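Local coordinates for uncharacterized protein (PDB 4DQA) that is of unknown function but probably binds carbohydrate, joining an N-terminal BT_3987-like (DUF1735) domain to a concanavalin A-like lectin/glucanase domain, at residues Ser41-Tyr47 / Thr79-Ser85; Pro7-Glu12 / Leu31-Ser37; Asn147-Val152 / Phe264-Tyr270; Gln324-Ile329 / Thr339-Ile343. One frame throughout, in Å; residues are numbered along the deposited sequence.

Contact 1. Residues Ser41-Tyr47 / Thr79-Ser85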
loop_
_atom_site.group_PDB
_atom_site.type_symbol
_atom_site.label_atom_id
_atom_site.label_comp_id
_atom_site.label_asym_id
_atom_site.label_seq_id
_atom_site.Cartn_x
_atom_site.Cartn_y
_atom_site.Cartn_z
ATOM N N SER A 41 52.649 -0.786 7.408
ATOM C CA SER A 41 52.629 -0.360 6.015
ATOM C C SER A 41 51.222 0.044 5.605
ATOM O O SER A 41 50.253 -0.297 6.266
ATOM C CB SER A 41 53.154 -1.471 5.111
ATOM O OG SER A 41 52.424 -2.663 5.319
ATOM N N GLN A 42 51.126 0.807 4.530
ATOM C CA GLN A 42 49.843 1.192 3.987
ATOM C C GLN A 42 49.088 -0.056 3.565
ATOM O O GLN A 42 49.652 -0.961 2.954
ATOM C CB GLN A 42 50.054 2.117 2.795
ATOM C CG GLN A 42 48.781 2.517 2.060
ATOM C CD GLN A 42 49.060 3.568 1.000
ATOM O OE1 GLN A 42 49.653 4.608 1.291
ATOM N NE2 GLN A 42 48.666 3.294 -0.233
ATOM N N VAL A 43 47.799 -0.094 3.895
ATOM C CA VAL A 43 46.919 -1.164 3.473
ATOM C C VAL A 43 45.943 -0.601 2.445
ATOM O O VAL A 43 45.226 0.376 2.710
ATOM C CB VAL A 43 46.136 -1.737 4.661
ATOM C CG1 VAL A 43 44.979 -2.616 4.209
ATOM C CG2 VAL A 43 47.092 -2.519 5.565
ATOM N N ASP A 44 45.932 -1.202 1.263
ATOM C CA ASP A 44 45.090 -0.730 0.189
ATOM C C ASP A 44 43.762 -1.460 0.171
ATOM O O ASP A 44 43.694 -2.664 0.426
ATOM C CB ASP A 44 45.795 -0.905 -1.142
ATOM C CG ASP A 44 47.056 -0.074 -1.224
ATOM O OD1 ASP A 44 46.951 1.146 -0.943
ATOM O OD2 ASP A 44 48.137 -0.631 -1.540
ATOM N N VAL A 45 42.697 -0.717 -0.098
ATOM C CA VAL A 45 41.356 -1.306 -0.135
ATOM C C VAL A 45 40.600 -0.846 -1.359
ATOM O O VAL A 45 40.995 0.100 -2.058
ATOM C CB VAL A 45 40.535 -0.977 1.139
ATOM C CG1 VAL A 45 41.230 -1.483 2.402
ATOM C CG2 VAL A 45 40.230 0.528 1.235
ATOM N N SER A 46 39.521 -1.544 -1.659
ATOM C CA SER A 46 38.625 -1.088 -2.703
ATOM C C SER A 46 37.223 -1.547 -2.397
ATOM O O SER A 46 37.005 -2.352 -1.487
ATOM C CB SER A 46 39.059 -1.575 -4.078
ATOM O OG SER A 46 38.848 -2.981 -4.221
ATOM N N TYR A 47 36.275 -1.041 -3.160
ATOM C CA TYR A 47 34.870 -1.280 -2.874
ATOM C C TYR A 47 34.092 -1.687 -4.103
ATOM O O TYR A 47 34.445 -1.352 -5.242
ATOM C CB TYR A 47 34.244 -0.012 -2.275
ATOM C CG TYR A 47 34.937 0.463 -1.019
ATOM C CD1 TYR A 47 34.670 -0.143 0.207
ATOM C CD2 TYR A 47 35.870 1.494 -1.041
ATOM C CE1 TYR A 47 35.310 0.255 1.351
ATOM C CE2 TYR A 47 36.505 1.910 0.115
ATOM C CZ TYR A 47 36.220 1.282 1.308
ATOM O OH TYR A 47 36.860 1.702 2.463
ATOM N N THR A 79 36.947 4.062 -6.544
ATOM C CA THR A 79 36.706 2.674 -6.202
ATOM C C THR A 79 37.716 2.210 -5.155
ATOM O O THR A 79 37.451 1.311 -4.356
ATOM C CB THR A 79 36.813 1.823 -7.479
ATOM O OG1 THR A 79 35.793 2.233 -8.402
ATOM C CG2 THR A 79 36.644 0.357 -7.181
ATOM N N THR A 80 38.886 2.824 -5.162
ATOM C CA THR A 80 39.955 2.452 -4.252
ATOM C C THR A 80 40.213 3.494 -3.159
ATOM O O THR A 80 39.937 4.697 -3.320
ATOM C CB THR A 80 41.292 2.228 -5.017
ATOM O OG1 THR A 80 41.746 3.469 -5.586
ATOM C CG2 THR A 80 41.145 1.197 -6.113
ATOM N N SER A 81 40.728 3.013 -2.033
ATOM C CA SER A 81 41.227 3.872 -0.973
ATOM C C SER A 81 42.372 3.179 -0.254
ATOM O O SER A 81 42.885 2.159 -0.737
ATOM C CB SER A 81 40.107 4.239 -0.005
ATOM O OG SER A 81 40.546 5.315 0.810
ATOM N N SER A 82 42.784 3.719 0.879
ATOM C CA SER A 82 43.878 3.127 1.624
ATOM C C SER A 82 43.784 3.507 3.088
ATOM O O SER A 82 43.093 4.466 3.446
ATOM C CB SER A 82 45.228 3.535 1.033
ATOM O OG SER A 82 45.451 4.929 1.223
ATOM N N ILE A 83 44.446 2.711 3.921
ATOM C CA ILE A 83 44.554 2.980 5.350
ATOM C C ILE A 83 46.017 3.267 5.588
ATOM O O ILE A 83 46.870 2.400 5.397
ATOM C CB ILE A 83 44.108 1.765 6.180
ATOM C CG1 ILE A 83 42.660 1.416 5.833
ATOM C CG2 ILE A 83 44.247 2.056 7.690
ATOM C CD1 ILE A 83 42.223 0.054 6.245
ATOM N N SER A 84 46.307 4.493 6.002
ATOM C CA SER A 84 47.689 4.920 6.204
ATOM C C SER A 84 48.380 4.116 7.301
ATOM O O SER A 84 47.751 3.678 8.258
ATOM C CB SER A 84 47.711 6.407 6.560
ATOM O OG SER A 84 47.173 7.181 5.499
ATOM N N SER A 85 49.685 3.932 7.167
ATOM C CA SER A 85 50.450 3.198 8.168
ATOM C C SER A 85 50.197 3.771 9.560
ATOM O O SER A 85 50.217 4.987 9.760
ATOM C CB SER A 85 51.948 3.239 7.840
ATOM O OG SER A 85 52.703 2.547 8.824
HETATM O O HOH W 1 47.858 0.587 7.301
HETATM O O HOH W 2 44.984 2.373 -2.815
#

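Contact 2. Residues Pro7-Glu12 / Leu31-Ser37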
loop_
_atom_site.group_PDB
_atom_site.type_symbol
_atom_site.label_atom_id
_atom_site.label_comp_id
_atom_site.label_asym_id
_atom_site.label_seq_id
_atom_site.Cartn_x
_atom_site.Cartn_y
_atom_site.Cartn_z
ATOM N N PRO A 7 46.312 -9.011 10.460
ATOM C CA PRO A 7 45.151 -8.112 10.582
ATOM C C PRO A 7 44.269 -8.115 9.357
ATOM O O PRO A 7 44.738 -8.411 8.257
ATOM C CB PRO A 7 45.773 -6.731 10.696
ATOM C CG PRO A 7 47.065 -6.844 9.884
ATOM C CD PRO A 7 47.534 -8.298 10.045
ATOM N N LYS A 8 43.011 -7.735 9.553
ATOM C CA LYS A 8 41.998 -7.833 8.509
ATOM C C LYS A 8 41.255 -6.522 8.345
ATOM O O LYS A 8 41.153 -5.722 9.274
ATOM C CB LYS A 8 40.994 -8.932 8.855
ATOM C CG LYS A 8 41.603 -10.342 8.813
ATOM C CD LYS A 8 40.541 -11.409 9.029
ATOM C CE LYS A 8 41.096 -12.820 8.792
ATOM N NZ LYS A 8 42.234 -13.143 9.703
ATOM N N VAL A 9 40.699 -6.329 7.156
ATOM C CA VAL A 9 39.882 -5.158 6.861
ATOM C C VAL A 9 38.403 -5.518 7.002
ATOM O O VAL A 9 37.991 -6.606 6.615
ATOM C CB VAL A 9 40.195 -4.661 5.436
ATOM C CG1 VAL A 9 39.180 -3.634 4.968
ATOM C CG2 VAL A 9 41.608 -4.077 5.402
ATOM N N TYR A 10 37.631 -4.612 7.594
ATOM C CA TYR A 10 36.219 -4.849 7.818
ATOM C C TYR A 10 35.483 -3.538 7.991
ATOM O O TYR A 10 36.088 -2.469 8.020
ATOM C CB TYR A 10 36.018 -5.753 9.047
ATOM C CG TYR A 10 36.295 -5.116 10.386
ATOM C CD1 TYR A 10 37.600 -4.896 10.824
ATOM C CD2 TYR A 10 35.249 -4.768 11.241
ATOM C CE1 TYR A 10 37.846 -4.317 12.060
ATOM C CE2 TYR A 10 35.495 -4.191 12.465
ATOM C CZ TYR A 10 36.790 -3.981 12.875
ATOM O OH TYR A 10 37.028 -3.410 14.099
ATOM N N PHE A 11 34.163 -3.627 8.105
ATOM C CA PHE A 11 33.335 -2.474 8.417
ATOM C C PHE A 11 32.927 -2.427 9.895
ATOM O O PHE A 11 32.397 -3.394 10.411
ATOM C CB PHE A 11 32.079 -2.510 7.556
ATOM C CG PHE A 11 32.312 -2.157 6.108
ATOM C CD1 PHE A 11 32.684 -0.886 5.759
ATOM C CD2 PHE A 11 32.103 -3.092 5.101
ATOM C CE1 PHE A 11 32.848 -0.551 4.428
ATOM C CE2 PHE A 11 32.265 -2.759 3.769
ATOM C CZ PHE A 11 32.626 -1.470 3.447
ATOM N N GLU A 12 33.176 -1.297 10.546
ATOM C CA GLU A 12 32.988 -1.146 12.001
ATOM C C GLU A 12 31.524 -1.123 12.353
ATOM O O GLU A 12 31.101 -1.715 13.348
ATOM C CB GLU A 12 33.631 0.160 12.462
ATOM C CG GLU A 12 33.586 0.423 13.949
ATOM C CD GLU A 12 34.413 1.635 14.298
ATOM O OE1 GLU A 12 33.935 2.773 14.095
ATOM O OE2 GLU A 12 35.555 1.449 14.748
ATOM N N LEU A 31 31.751 6.384 3.005
ATOM C CA LEU A 31 32.046 4.967 3.075
ATOM C C LEU A 31 33.464 4.798 3.599
ATOM O O LEU A 31 34.433 5.254 2.958
ATOM C CB LEU A 31 31.911 4.335 1.698
ATOM C CG LEU A 31 32.165 2.838 1.634
ATOM C CD1 LEU A 31 31.099 2.120 2.443
ATOM C CD2 LEU A 31 32.177 2.412 0.173
ATOM N N VAL A 32 33.583 4.133 4.749
ATOM C CA VAL A 32 34.853 3.919 5.430
ATOM C C VAL A 32 34.944 2.492 5.970
ATOM O O VAL A 32 34.020 2.004 6.629
ATOM C CB VAL A 32 35.006 4.906 6.605
ATOM C CG1 VAL A 32 36.286 4.665 7.363
ATOM C CG2 VAL A 32 34.981 6.337 6.095
ATOM N N SER A 33 36.050 1.828 5.672
ATOM C CA SER A 33 36.378 0.552 6.266
ATOM C C SER A 33 37.535 0.739 7.226
ATOM O O SER A 33 38.109 1.825 7.299
ATOM C CB SER A 33 36.749 -0.451 5.171
ATOM O OG SER A 33 37.854 -0.010 4.401
ATOM N N ARG A 34 37.864 -0.302 7.985
ATOM C CA ARG A 34 38.970 -0.217 8.947
ATOM C C ARG A 34 39.742 -1.524 9.098
ATOM O O ARG A 34 39.330 -2.577 8.625
ATOM C CB ARG A 34 38.471 0.209 10.328
ATOM C CG ARG A 34 37.452 -0.727 10.954
ATOM C CD ARG A 34 37.326 -0.447 12.439
ATOM N NE ARG A 34 38.525 -0.859 13.153
ATOM C CZ ARG A 34 38.709 -0.727 14.463
ATOM N NH1 ARG A 34 37.771 -0.161 15.219
ATOM N NH2 ARG A 34 39.836 -1.155 15.013
ATOM N N LEU A 35 40.876 -1.417 9.789
ATOM C CA LEU A 35 41.680 -2.567 10.172
ATOM C C LEU A 35 41.325 -3.061 11.569
ATOM O O LEU A 35 40.887 -2.292 12.435
ATOM C CB LEU A 35 43.159 -2.179 10.183
ATOM C CG LEU A 35 43.865 -2.066 8.839
ATOM C CD1 LEU A 35 45.256 -1.461 9.030
ATOM C CD2 LEU A 35 43.956 -3.426 8.206
ATOM N N SER A 36 41.551 -4.347 11.798
ATOM C CA SER A 36 41.307 -4.926 13.118
ATOM C C SER A 36 42.343 -4.391 14.112
ATOM O O SER A 36 42.039 -4.149 15.286
ATOM C CB SER A 36 41.358 -6.446 13.026
ATOM O OG SER A 36 42.547 -6.855 12.375
ATOM N N SER A 37 43.561 -4.192 13.620
ATOM C CA SER A 37 44.634 -3.562 14.389
ATOM C C SER A 37 45.583 -2.875 13.418
ATOM O O SER A 37 45.661 -3.263 12.254
ATOM C CB SER A 37 45.396 -4.607 15.204
ATOM O OG SER A 37 45.934 -5.615 14.361
HETATM O O HOH W 3 39.048 -4.957 16.225
HETATM O O HOH W 4 34.224 1.158 9.396
#

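Contact 3. Residues Asn147-Val152 / Phe264-Tyr270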
loop_
_atom_site.group_PDB
_atom_site.type_symbol
_atom_site.label_atom_id
_atom_site.label_comp_id
_atom_site.label_asym_id
_atom_site.label_seq_id
_atom_site.Cartn_x
_atom_site.Cartn_y
_atom_site.Cartn_z
ATOM N N ASN A 147 -23.522 13.468 -2.752
ATOM C CA ASN A 147 -24.505 13.133 -3.786
ATOM C C ASN A 147 -23.835 12.849 -5.141
ATOM O O ASN A 147 -24.199 13.401 -6.178
ATOM C CB ASN A 147 -25.584 14.204 -3.923
ATOM C CG ASN A 147 -26.852 13.664 -4.556
ATOM O OD1 ASN A 147 -27.202 12.497 -4.373
ATOM N ND2 ASN A 147 -27.545 14.507 -5.302
ATOM N N HIS A 148 -22.830 11.981 -5.085
ATOM C CA HIS A 148 -22.061 11.500 -6.225
ATOM C C HIS A 148 -22.068 10.001 -6.296
ATOM O O HIS A 148 -22.043 9.294 -5.284
ATOM C CB HIS A 148 -20.624 12.035 -6.134
ATOM C CG HIS A 148 -20.572 13.513 -6.219
ATOM N ND1 HIS A 148 -20.696 14.320 -5.119
ATOM C CD2 HIS A 148 -20.572 14.335 -7.290
ATOM C CE1 HIS A 148 -20.701 15.591 -5.499
ATOM N NE2 HIS A 148 -20.627 15.618 -6.810
ATOM N N TYR A 149 -22.094 9.498 -7.525
ATOM C CA TYR A 149 -22.133 8.078 -7.789
ATOM C C TYR A 149 -21.053 7.702 -8.792
ATOM O O TYR A 149 -20.624 8.529 -9.624
ATOM C CB TYR A 149 -23.487 7.658 -8.382
ATOM C CG TYR A 149 -23.754 8.215 -9.757
ATOM C CD1 TYR A 149 -23.330 7.532 -10.890
ATOM C CD2 TYR A 149 -24.427 9.413 -9.932
ATOM C CE1 TYR A 149 -23.556 8.050 -12.160
ATOM C CE2 TYR A 149 -24.649 9.921 -11.231
ATOM C CZ TYR A 149 -24.203 9.229 -12.307
ATOM O OH TYR A 149 -24.408 9.731 -13.596
ATOM N N ILE A 150 -20.624 6.438 -8.718
ATOM C CA ILE A 150 -19.973 5.765 -9.824
ATOM C C ILE A 150 -20.757 4.508 -10.118
ATOM O O ILE A 150 -20.925 3.664 -9.228
ATOM C CB ILE A 150 -18.525 5.402 -9.518
ATOM C CG1 ILE A 150 -17.737 6.601 -9.013
ATOM C CG2 ILE A 150 -17.870 4.834 -10.763
ATOM C CD1 ILE A 150 -16.343 6.256 -8.552
ATOM N N SER A 151 -21.282 4.414 -11.332
ATOM C CA SER A 151 -21.994 3.231 -11.819
ATOM C C SER A 151 -20.964 2.332 -12.503
ATOM O O SER A 151 -20.308 2.747 -13.450
ATOM C CB SER A 151 -23.077 3.624 -12.814
ATOM O OG SER A 151 -23.658 2.501 -13.496
ATOM N N VAL A 152 -20.844 1.094 -12.029
ATOM C CA VAL A 152 -19.872 0.111 -12.536
ATOM C C VAL A 152 -20.530 -1.100 -13.161
ATOM O O VAL A 152 -21.387 -1.756 -12.569
ATOM C CB VAL A 152 -18.989 -0.377 -11.369
ATOM C CG1 VAL A 152 -18.061 -1.488 -11.826
ATOM C CG2 VAL A 152 -18.234 0.762 -10.739
ATOM N N PHE A 264 -24.029 -2.365 -9.937
ATOM C CA PHE A 264 -23.088 -1.995 -8.910
ATOM C C PHE A 264 -22.907 -0.481 -8.888
ATOM O O PHE A 264 -22.700 0.155 -9.926
ATOM C CB PHE A 264 -21.754 -2.686 -9.204
ATOM C CG PHE A 264 -20.772 -2.683 -8.073
ATOM C CD1 PHE A 264 -19.955 -1.580 -7.841
ATOM C CD2 PHE A 264 -20.596 -3.805 -7.274
ATOM C CE1 PHE A 264 -19.024 -1.561 -6.811
ATOM C CE2 PHE A 264 -19.651 -3.790 -6.244
ATOM C CZ PHE A 264 -18.859 -2.681 -6.023
ATOM N N TYR A 265 -22.938 0.081 -7.691
ATOM C CA TYR A 265 -22.703 1.508 -7.486
ATOM C C TYR A 265 -21.720 1.751 -6.374
ATOM O O TYR A 265 -21.649 0.975 -5.413
ATOM C CB TYR A 265 -24.001 2.243 -7.115
ATOM C CG TYR A 265 -24.844 2.622 -8.308
ATOM C CD1 TYR A 265 -24.519 3.753 -9.049
ATOM C CD2 TYR A 265 -25.909 1.847 -8.730
ATOM C CE1 TYR A 265 -25.281 4.112 -10.154
ATOM C CE2 TYR A 265 -26.675 2.198 -9.852
ATOM C CZ TYR A 265 -26.320 3.341 -10.564
ATOM O OH TYR A 265 -27.112 3.661 -11.672
ATOM N N ILE A 266 -20.988 2.858 -6.498
ATOM C CA ILE A 266 -20.179 3.404 -5.413
ATOM C C ILE A 266 -20.776 4.753 -5.034
ATOM O O ILE A 266 -21.081 5.583 -5.894
ATOM C CB ILE A 266 -18.699 3.598 -5.842
ATOM C CG1 ILE A 266 -18.095 2.238 -6.188
ATOM C CG2 ILE A 266 -17.905 4.299 -4.746
ATOM C CD1 ILE A 266 -16.828 2.327 -7.023
ATOM N N GLY A 267 -21.018 4.967 -3.743
ATOM C CA GLY A 267 -21.342 6.289 -3.226
ATOM C C GLY A 267 -22.788 6.731 -3.235
ATOM O O GLY A 267 -23.134 7.622 -2.460
ATOM N N ARG A 268 -23.619 6.166 -4.111
ATOM C CA ARG A 268 -25.004 6.625 -4.287
ATOM C C ARG A 268 -25.658 5.657 -5.261
ATOM O O ARG A 268 -25.031 5.302 -6.258
ATOM C CB ARG A 268 -25.022 8.050 -4.859
ATOM C CG ARG A 268 -26.363 8.566 -5.324
ATOM C CD ARG A 268 -26.229 9.920 -5.989
ATOM N NE ARG A 268 -27.474 10.382 -6.581
ATOM C CZ ARG A 268 -27.592 11.421 -7.406
ATOM N NH1 ARG A 268 -26.513 12.108 -7.776
ATOM N NH2 ARG A 268 -28.793 11.748 -7.864
ATOM N N ILE A 269 -26.858 5.177 -4.935
ATOM C CA ILE A 269 -27.574 4.216 -5.771
ATOM C C ILE A 269 -28.428 5.060 -6.692
ATOM O O ILE A 269 -29.618 5.314 -6.451
ATOM C CB ILE A 269 -28.427 3.229 -4.965
ATOM C CG1 ILE A 269 -27.623 2.659 -3.794
ATOM C CG2 ILE A 269 -28.850 2.102 -5.881
ATOM C CD1 ILE A 269 -28.506 1.962 -2.752
ATOM N N TYR A 270 -27.812 5.548 -7.757
ATOM C CA TYR A 270 -28.481 6.552 -8.594
ATOM C C TYR A 270 -29.777 6.002 -9.209
ATOM O O TYR A 270 -29.776 4.931 -9.807
ATOM C CB TYR A 270 -27.495 6.963 -9.694
ATOM C CG TYR A 270 -27.910 8.100 -10.625
ATOM C CD1 TYR A 270 -28.637 9.179 -10.189
ATOM C CD2 TYR A 270 -27.493 8.081 -11.955
ATOM C CE1 TYR A 270 -28.999 10.221 -11.078
ATOM C CE2 TYR A 270 -27.833 9.108 -12.812
ATOM C CZ TYR A 270 -28.555 10.166 -12.355
ATOM O OH TYR A 270 -28.919 11.195 -13.211
HETATM O O HOH W 5 -22.659 10.590 -2.543
HETATM O O HOH W 6 -25.854 11.951 -14.158
HETATM O O HOH W 7 -24.585 0.387 -12.031
HETATM O O HOH W 8 -23.198 -3.471 -12.576
#

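Contact 4. Residues Gln324-Ile329 / Thr339-Ile343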
loop_
_atom_site.group_PDB
_atom_site.type_symbol
_atom_site.label_atom_id
_atom_site.label_comp_id
_atom_site.label_asym_id
_atom_site.label_seq_id
_atom_site.Cartn_x
_atom_site.Cartn_y
_atom_site.Cartn_z
ATOM N N GLN A 324 -10.784 11.163 -15.751
ATOM C CA GLN A 324 -12.197 11.501 -15.856
ATOM C C GLN A 324 -12.420 12.343 -17.080
ATOM O O GLN A 324 -11.776 13.381 -17.262
ATOM C CB GLN A 324 -12.660 12.279 -14.618
ATOM C CG GLN A 324 -12.612 11.440 -13.362
ATOM C CD GLN A 324 -13.278 12.114 -12.168
ATOM O OE1 GLN A 324 -14.492 12.348 -12.169
ATOM N NE2 GLN A 324 -12.488 12.361 -11.121
ATOM N N GLU A 325 -13.319 11.882 -17.959
ATOM C CA GLU A 325 -13.732 12.652 -19.121
ATOM C C GLU A 325 -15.034 12.109 -19.645
ATOM O O GLU A 325 -15.298 10.916 -19.531
ATOM C CB GLU A 325 -12.692 12.599 -20.215
ATOM C CG GLU A 325 -13.079 13.463 -21.454
ATOM C CD GLU A 325 -13.260 14.953 -21.109
ATOM O OE1 GLU A 325 -14.398 15.389 -20.732
ATOM O OE2 GLU A 325 -12.233 15.677 -21.208
ATOM N N GLY A 326 -15.889 12.999 -20.144
ATOM C CA GLY A 326 -17.112 12.589 -20.834
ATOM C C GLY A 326 -18.175 11.820 -20.059
ATOM O O GLY A 326 -19.026 11.133 -20.666
ATOM N N GLY A 327 -18.167 11.973 -18.756
ATOM C CA GLY A 327 -19.079 11.265 -17.872
ATOM C C GLY A 327 -18.511 9.945 -17.354
ATOM O O GLY A 327 -19.194 9.228 -16.645
ATOM N N VAL A 328 -17.269 9.637 -17.706
ATOM C CA VAL A 328 -16.634 8.377 -17.347
ATOM C C VAL A 328 -15.490 8.631 -16.381
ATOM O O VAL A 328 -14.804 9.657 -16.468
ATOM C CB VAL A 328 -16.107 7.704 -18.626
ATOM C CG1 VAL A 328 -15.241 6.516 -18.330
ATOM C CG2 VAL A 328 -17.298 7.318 -19.523
ATOM N N ILE A 329 -15.307 7.724 -15.423
ATOM C CA ILE A 329 -14.080 7.680 -14.622
ATOM C C ILE A 329 -13.464 6.293 -14.857
ATOM O O ILE A 329 -14.084 5.245 -14.549
ATOM C CB ILE A 329 -14.283 8.011 -13.121
ATOM C CG1 ILE A 329 -12.954 7.951 -12.380
ATOM C CG2 ILE A 329 -15.333 7.107 -12.467
ATOM C CD1 ILE A 329 -13.039 8.493 -10.928
ATOM N N THR A 339 -19.420 5.123 -14.941
ATOM C CA THR A 339 -20.174 6.319 -15.293
ATOM C C THR A 339 -20.370 7.111 -14.016
ATOM O O THR A 339 -20.693 6.543 -12.946
ATOM C CB THR A 339 -21.540 5.952 -15.920
ATOM O OG1 THR A 339 -21.308 5.305 -17.193
ATOM C CG2 THR A 339 -22.395 7.185 -16.191
ATOM N N THR A 340 -20.155 8.420 -14.073
ATOM C CA THR A 340 -20.175 9.230 -12.863
ATOM C C THR A 340 -20.628 10.645 -13.147
ATOM O O THR A 340 -20.496 11.135 -14.272
ATOM C CB THR A 340 -18.765 9.263 -12.201
ATOM O OG1 THR A 340 -18.792 10.035 -11.007
ATOM C CG2 THR A 340 -17.744 9.861 -13.142
ATOM N N ASN A 341 -21.187 11.294 -12.124
ATOM C CA ASN A 341 -21.432 12.721 -12.187
ATOM C C ASN A 341 -20.224 13.571 -11.806
ATOM O O ASN A 341 -20.296 14.803 -11.809
ATOM C CB ASN A 341 -22.704 13.131 -11.426
ATOM C CG ASN A 341 -22.695 12.774 -9.961
ATOM O OD1 ASN A 341 -21.995 11.878 -9.508
ATOM N ND2 ASN A 341 -23.496 13.504 -9.201
ATOM N N GLY A 342 -19.106 12.905 -11.537
ATOM C CA GLY A 342 -17.820 13.574 -11.381
ATOM C C GLY A 342 -17.343 13.522 -9.946
ATOM O O GLY A 342 -18.035 13.983 -9.057
ATOM N N ILE A 343 -16.162 12.976 -9.746
ATOM C CA ILE A 343 -15.597 12.837 -8.416
ATOM C C ILE A 343 -14.517 13.899 -8.262
ATOM O O ILE A 343 -13.414 13.787 -8.824
ATOM C CB ILE A 343 -15.030 11.445 -8.186
ATOM C CG1 ILE A 343 -16.083 10.356 -8.435
ATOM C CG2 ILE A 343 -14.512 11.348 -6.742
ATOM C CD1 ILE A 343 -17.419 10.524 -7.715
#

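Contact 1. Residues Ser41-Tyr47 / Thr79-Ser85
Val43 and Val45 pair with Ile83 and Ser81 as antiparallel hydrogen-bonded pairs, the two strands running at 147° to one another. Four backbone bonds join these residues, the shortest from Ile83 N to Val43 O at 2.7 Å, and Tyr47 N adds a more bent bond to Thr79 O. Apolar contact lies on the face of Val43, Val45, Ser81 and Ile83: Val45 CG1 comes within 4.3 Å of Ile83 CD1, while Val45 CG2 rests 3.9 Å from Ser81 CB. The Tyr47 ring turns its edge to Ser81 CB, and its hydroxyl is hydrogen-bonded to Ser33 OG. On the other face the polar groups are coupled. The extended Gln42 chain lies alongside Ser82 CB and sends NE2 to the syn lone pair of Asp44 OD1 at 2.8 Å; a water bridges that same oxygen to Ser81 O. Strand 80-83 thus flanks strand 43-49, which is bonded along its other side to strand 107-117, in one sheet of the beta-rich, BT_3987-like N-terminal domain, a family of the E-set clan.

Contact 2. Residues Pro7-Glu12 / Leu31-Ser37
Arg34 and Tyr10 lie side by side on one face of the strand pair, their side chains pointing the same way. Both place CG between the backbone N and carbonyl carbon (chi1 60° and 72°), which raises them together from the sheet. Arg34 CG sits over the Tyr10 ring, 4.0 Å from its centroid, and a bend at chi3 carries the guanidinium back so that the phenol oxygen lies above its plane. Arg34 NE and NH2 both grip Leu35 O, at 2.9 and 3.0 Å, with that oxygen in the guanidinium plane. Arg34 NH1 reaches Glu12 OE2 at 2.8 Å in a salt bridge; Tyr89 OH is a second partner of this carboxylate oxygen. These contacts probably fix the rotation of the guanidinium. Beneath them, strands 8-10 and 27-35 pair antiparallel within a mixed sheet of the BT_3987-like domain. On the opposite face the contact is largely apolar: Val9 CG2 meets Leu35 CD2 at 3.7 Å, and both side chains also pack against Val43 of strand 43-49. Farther along, the edge of the Phe11 ring faces Val32 O, and its CE1 touches Leu31 CD1. At the other end Ser36 OG accepts from Lys8 N, 3.0 Å away.

Contact 3. Residues Asn147-Val152 / Phe264-Tyr270
The rings of Tyr149 and Tyr270 form an offset stack, centroids 4.3 Å apart and planes at 12°. Tyr270 CD2 lies over the Tyr149 face, displaced toward its rim, and Tyr270 CB also rests above that ring. A water lies 2.7 Å from Tyr149 OH and 3.3 Å from Tyr270 OH. Tyr149 CD1 meets the edge of the Tyr265 ring, both side chains pointing the same way. The extended Arg268 chain brings its guanidinium beside the stack, where Tyr270 CD1 lies over one face; NH1 makes a weak bond to Asn147 O, and NH2 a salt bridge to Glu276. Ile150 and Ile266 exchange two backbone bonds, Ile266 N to Ile150 O being 2.8 Å. Their CB atoms stand 4.1 Å apart on the face packed against strand 312-316. Backbone bonds and apolar contact thus join the short strands of this lectin-like domain, and the stack extends the contact into the loops beside them, where the guanidinium is probably held more by Glu276 than by Asn147.

Contact 4. Residues Gln324-Ile329 / Thr339-Ile343
Thr340, Gln324 and Gly327 lose the most surface here, and each meets the opposite segment differently. Gln324 uses its side-chain amide as a strand edge would use a peptide group. With CG anti to the carbonyl carbon (chi1 -66°) and the chain extended beyond it, the amide reaches the backbone of Ile343. Gln324 OE1 accepts from Ile343 N at 3.0 Å through an in-plane lone pair, while Gln324 NE2 donates to Ile343 O at 2.9 Å; both bonds are nearly straight at 169°. Two bonds to one residue hold the amide flat and fix which end is oxygen. Thr340 divides its side chain between two tasks. Thr340 CG2 packs on Ile329 CG2, 3.7 Å away, whereas Thr340 OG1 accepts from Gly342 N at 2.9 Å in an ST turn and also bonds to Tyr149 O, tying the bend to the residue just before strand 150-152. Gly327 O accepts from Thr340 N at 2.9 Å and is also approached by Thr339 CA. The positive phi of Gly327 belongs to the type I' turn from Glu325 to Val328. That turn links strand 324-325 to strand 328-330, which in turn pairs with strand 337-340, so the contact lies in consecutive beta hairpins at one side of a five-stranded antiparallel sheet.

The four contacts fall into two groups in separate domains. Contacts 1 and 2, centres 10 Å apart, belong to the N-terminal domain and meet face to face across two sheets: Tyr47 CE1 packs 3.8 Å from Phe11 CZ, and Ile83 CD1 packs on Leu35 CG. Contacts 3 and 4, centres 11 Å apart, instead share one sheet, strand 150-152 lying beside strand 337-340; Ser151 N lies 2.7 Å from Thr339 O, a probable hydrogen bond. Between the groups there is no touch: the nearest atoms of contacts 2 and 4 are about 47 Å apart, and the centres of contacts 1 and 3 about 68 Å. No carbohydrate site can be assigned to any of them.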